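Local coordinates for thiol transferase (Phanerochaete chrysosporium, PDB 4F0B), which is a Ure2p-like glutathione transferase that binds oxidized glutathione disulfide and probably acts in glutathione-dependent thiol transfer, at residues A[7-12]-A[34-39]. Sequence-based numbering, arbitrary orientation.
Sequences KPVVHY and GGPDYE
His11 N donates to Glu39 O at 2.7 Å, and Glu39 N in turn donates to Val9 O at 3.0 Å. One residue thus bonds to two that flank Val10, as in parallel pairing, and here it joins the two strands of the beta-alpha-beta unit of the thioredoxin-like N-terminal domain, with helix 20-33 as the crossover. On the face bearing Val9 and Tyr38, the two CB atoms meet at 3.9 Å. Tyr38 CG sits between its backbone N and carbonyl carbon (chi1 64°), and the ring extends from that face to Leu26 of helix 20-33, where its OH is hydrogen-bonded to Glu27. Pro36, entered through a cis peptide, sets CG 4.2 Å from Val9 CG2. On the other face, Glu39 stretches alongside Val10, its OE1 3.8 Å from Val10 CG2, and a water bridges that oxygen to Lys7 O. In one of its two conformers, Lys7 lays its CD over the Tyr38-Glu39 peptide, 3.5 Å from Glu39 N. Asp37 O, beside Pro8 CD, is buried without a hydrogen-bond partner. The chemistry therefore divides by face: apolar packing, with one tyrosine-glutamate hydrogen bond, joins sheet to helix, whereas the extended Glu39 chain and its water finish the other.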
ATOM      1  N   LYS A   7      24.910   5.962 -15.053  0.56 19.97           N
ATOM      2  CA  LYS A   7      23.533   5.664 -14.712  0.56 18.96           C
ATOM      3  C   LYS A   7      23.452   5.219 -13.247  0.56 18.80           C
ATOM      4  O   LYS A   7      23.591   4.030 -12.946  0.56 17.83           O
ATOM      5  CB  LYS A   7      23.024   4.562 -15.640  0.56 19.34           C
ATOM      6  CG  LYS A   7      22.978   4.960 -17.116  0.56 18.97           C
ATOM      7  CD  LYS A   7      22.385   3.842 -17.960  0.56 23.57           C
ATOM      8  CE  LYS A   7      21.844   4.354 -19.286  0.56 25.20           C
ATOM      9  NZ  LYS A   7      22.919   4.961 -20.112  0.56 25.98           N
ATOM     10  N   PRO A   8      23.225   6.179 -12.330  1.00 15.68           N
ATOM     11  CA  PRO A   8      23.200   5.888 -10.894  1.00 20.27           C
ATOM     12  C   PRO A   8      21.959   5.173 -10.429  1.00 13.82           C
ATOM     13  O   PRO A   8      21.985   4.649  -9.312  1.00 16.80           O
ATOM     14  CB  PRO A   8      23.225   7.268 -10.245  1.00 21.31           C
ATOM     15  CG  PRO A   8      22.821   8.221 -11.303  1.00 21.78           C
ATOM     16  CD  PRO A   8      23.158   7.624 -12.608  1.00 20.29           C
ATOM     17  N   VAL A   9      20.888   5.192 -11.216  1.00 12.24           N
ATOM     18  CA  VAL A   9      19.702   4.417 -10.878  1.00 10.42           C
ATOM     19  C   VAL A   9      19.585   3.310 -11.906  1.00 13.98           C
ATOM     20  O   VAL A   9      19.778   3.551 -13.108  1.00 13.75           O
ATOM     21  CB  VAL A   9      18.433   5.311 -10.889  1.00  9.79           C
ATOM     22  CG1 VAL A   9      17.198   4.467 -10.723  1.00 10.80           C
ATOM     23  CG2 VAL A   9      18.508   6.329  -9.748  1.00 12.68           C
ATOM     24  N   VAL A  10      19.335   2.089 -11.450  1.00 10.14           N
ATOM     25  CA  VAL A  10      18.953   0.990 -12.348  1.00 10.93           C
ATOM     26  C   VAL A  10      17.496   0.640 -12.053  1.00 11.23           C
ATOM     27  O   VAL A  10      17.122   0.458 -10.895  1.00 10.24           O
ATOM     28  CB  VAL A  10      19.823  -0.255 -12.122  1.00 11.48           C
ATOM     29  CG1 VAL A  10      19.451  -1.362 -13.112  1.00 13.17           C
ATOM     30  CG2 VAL A  10      21.331   0.091 -12.233  1.00 11.48           C
ATOM     31  N   HIS A  11      16.655   0.613 -13.092  1.00  9.05           N
ATOM     32  CA  HIS A  11      15.230   0.326 -12.947  1.00  8.25           C
ATOM     33  C   HIS A  11      14.921  -1.036 -13.530  1.00  9.54           C
ATOM     34  O   HIS A  11      15.058  -1.213 -14.753  1.00  9.08           O
ATOM     35  CB  HIS A  11      14.429   1.384 -13.717  1.00  8.16           C
ATOM     36  CG  HIS A  11      12.938   1.272 -13.525  1.00  7.52           C
ATOM     37  ND1 HIS A  11      12.056   1.646 -14.511  1.00  8.69           N
ATOM     38  CD2 HIS A  11      12.175   0.828 -12.488  1.00  7.32           C
ATOM     39  CE1 HIS A  11      10.811   1.476 -14.084  1.00  6.68           C
ATOM     40  NE2 HIS A  11      10.854   0.964 -12.864  1.00  7.25           N
ATOM     41  N   TYR A  12      14.513  -1.978 -12.669  1.00  7.77           N
ATOM     42  CA  TYR A  12      14.131  -3.317 -13.084  1.00  7.73           C
ATOM     43  C   TYR A  12      12.625  -3.307 -13.276  1.00  8.19           C
ATOM     44  O   TYR A  12      11.874  -3.074 -12.304  1.00  7.66           O
ATOM     45  CB  TYR A  12      14.520  -4.326 -11.994  1.00  7.74           C
ATOM     46  CG  TYR A  12      16.011  -4.400 -11.768  1.00  8.29           C
ATOM     47  CD1 TYR A  12      16.807  -5.294 -12.497  1.00  8.98           C
ATOM     48  CD2 TYR A  12      16.646  -3.558 -10.840  1.00  9.72           C
ATOM     49  CE1 TYR A  12      18.186  -5.363 -12.312  1.00  9.68           C
ATOM     50  CE2 TYR A  12      18.040  -3.610 -10.660  1.00 10.49           C
ATOM     51  CZ  TYR A  12      18.788  -4.526 -11.396  1.00  9.71           C
ATOM     52  OH  TYR A  12      20.139  -4.619 -11.259  1.00 10.91           O
ATOM     53  N   GLY A  34      17.566  17.715 -14.954  1.00 15.03           N
ATOM     54  CA  GLY A  34      18.626  17.247 -15.835  1.00 16.04           C
ATOM     55  C   GLY A  34      19.165  15.863 -15.458  1.00 17.46           C
ATOM     56  O   GLY A  34      20.118  15.366 -16.063  1.00 20.51           O
ATOM     57  N   GLY A  35      18.539  15.226 -14.464  1.00 13.30           N
ATOM     58  CA  GLY A  35      18.912  13.891 -14.015  1.00 15.01           C
ATOM     59  C   GLY A  35      17.922  13.435 -12.943  1.00 16.86           C
ATOM     60  O   GLY A  35      17.009  14.192 -12.604  1.00 15.28           O
ATOM     61  N   PRO A  36      18.077  12.206 -12.413  1.00 15.91           N
ATOM     62  CA  PRO A  36      19.165  11.269 -12.710  1.00 13.87           C
ATOM     63  C   PRO A  36      18.963  10.469 -13.997  1.00 15.05           C
ATOM     64  O   PRO A  36      17.842  10.083 -14.350  1.00 16.90           O
ATOM     65  CB  PRO A  36      19.142  10.321 -11.504  1.00 14.69           C
ATOM     66  CG  PRO A  36      17.658  10.257 -11.127  1.00 14.83           C
ATOM     67  CD  PRO A  36      17.113  11.643 -11.440  1.00 16.31           C
ATOM     68  N   ASP A  37      20.058  10.170 -14.688  1.00 16.07           N
ATOM     69  CA  ASP A  37      19.991   9.174 -15.740  1.00 16.34           C
ATOM     70  C   ASP A  37      19.892   7.784 -15.136  1.00 13.77           C
ATOM     71  O   ASP A  37      20.257   7.566 -13.978  1.00 16.56           O
ATOM     72  CB  ASP A  37      21.219   9.259 -16.646  1.00 19.21           C
ATOM     73  CG  ASP A  37      21.216  10.513 -17.508  1.00 25.16           C
ATOM     74  OD1 ASP A  37      20.221  10.711 -18.245  1.00 24.53           O
ATOM     75  OD2 ASP A  37      22.186  11.310 -17.434  1.00 27.31           O
ATOM     76  N   TYR A  38      19.380   6.847 -15.912  1.00 13.20           N
ATOM     77  CA  TYR A  38      19.077   5.516 -15.405  1.00 12.11           C
ATOM     78  C   TYR A  38      19.215   4.442 -16.492  1.00 15.50           C
ATOM     79  O   TYR A  38      19.080   4.713 -17.695  1.00 16.61           O
ATOM     80  CB  TYR A  38      17.658   5.482 -14.745  1.00 12.45           C
ATOM     81  CG  TYR A  38      16.520   5.746 -15.708  1.00 12.83           C
ATOM     82  CD1 TYR A  38      16.156   7.050 -16.034  1.00 13.32           C
ATOM     83  CD2 TYR A  38      15.841   4.697 -16.315  1.00 14.06           C
ATOM     84  CE1 TYR A  38      15.149   7.315 -16.940  1.00 10.84           C
ATOM     85  CE2 TYR A  38      14.786   4.940 -17.201  1.00 13.79           C
ATOM     86  CZ  TYR A  38      14.459   6.246 -17.506  1.00 13.61           C
ATOM     87  OH  TYR A  38      13.482   6.489 -18.434  1.00 14.86           O
ATOM     88  N   GLU A  39      19.538   3.231 -16.055  1.00 11.09           N
ATOM     89  CA  GLU A  39      19.490   2.043 -16.884  1.00 13.34           C
ATOM     90  C   GLU A  39      18.156   1.389 -16.665  1.00 10.98           C
ATOM     91  O   GLU A  39      17.624   1.376 -15.530  1.00 12.44           O
ATOM     92  CB  GLU A  39      20.590   1.029 -16.463  1.00 14.22           C
ATOM     93  CG  GLU A  39      20.472  -0.393 -17.116  1.00 16.71           C
ATOM     94  CD  GLU A  39      21.550  -1.403 -16.680  1.00 17.05           C
ATOM     95  OE1 GLU A  39      22.319  -1.117 -15.727  1.00 21.35           O
ATOM     96  OE2 GLU A  39      21.650  -2.505 -17.300  1.00 18.03           O
TER
HETATM   97  O   HOH W   1      23.912   1.277 -14.540  1.00 26.70           O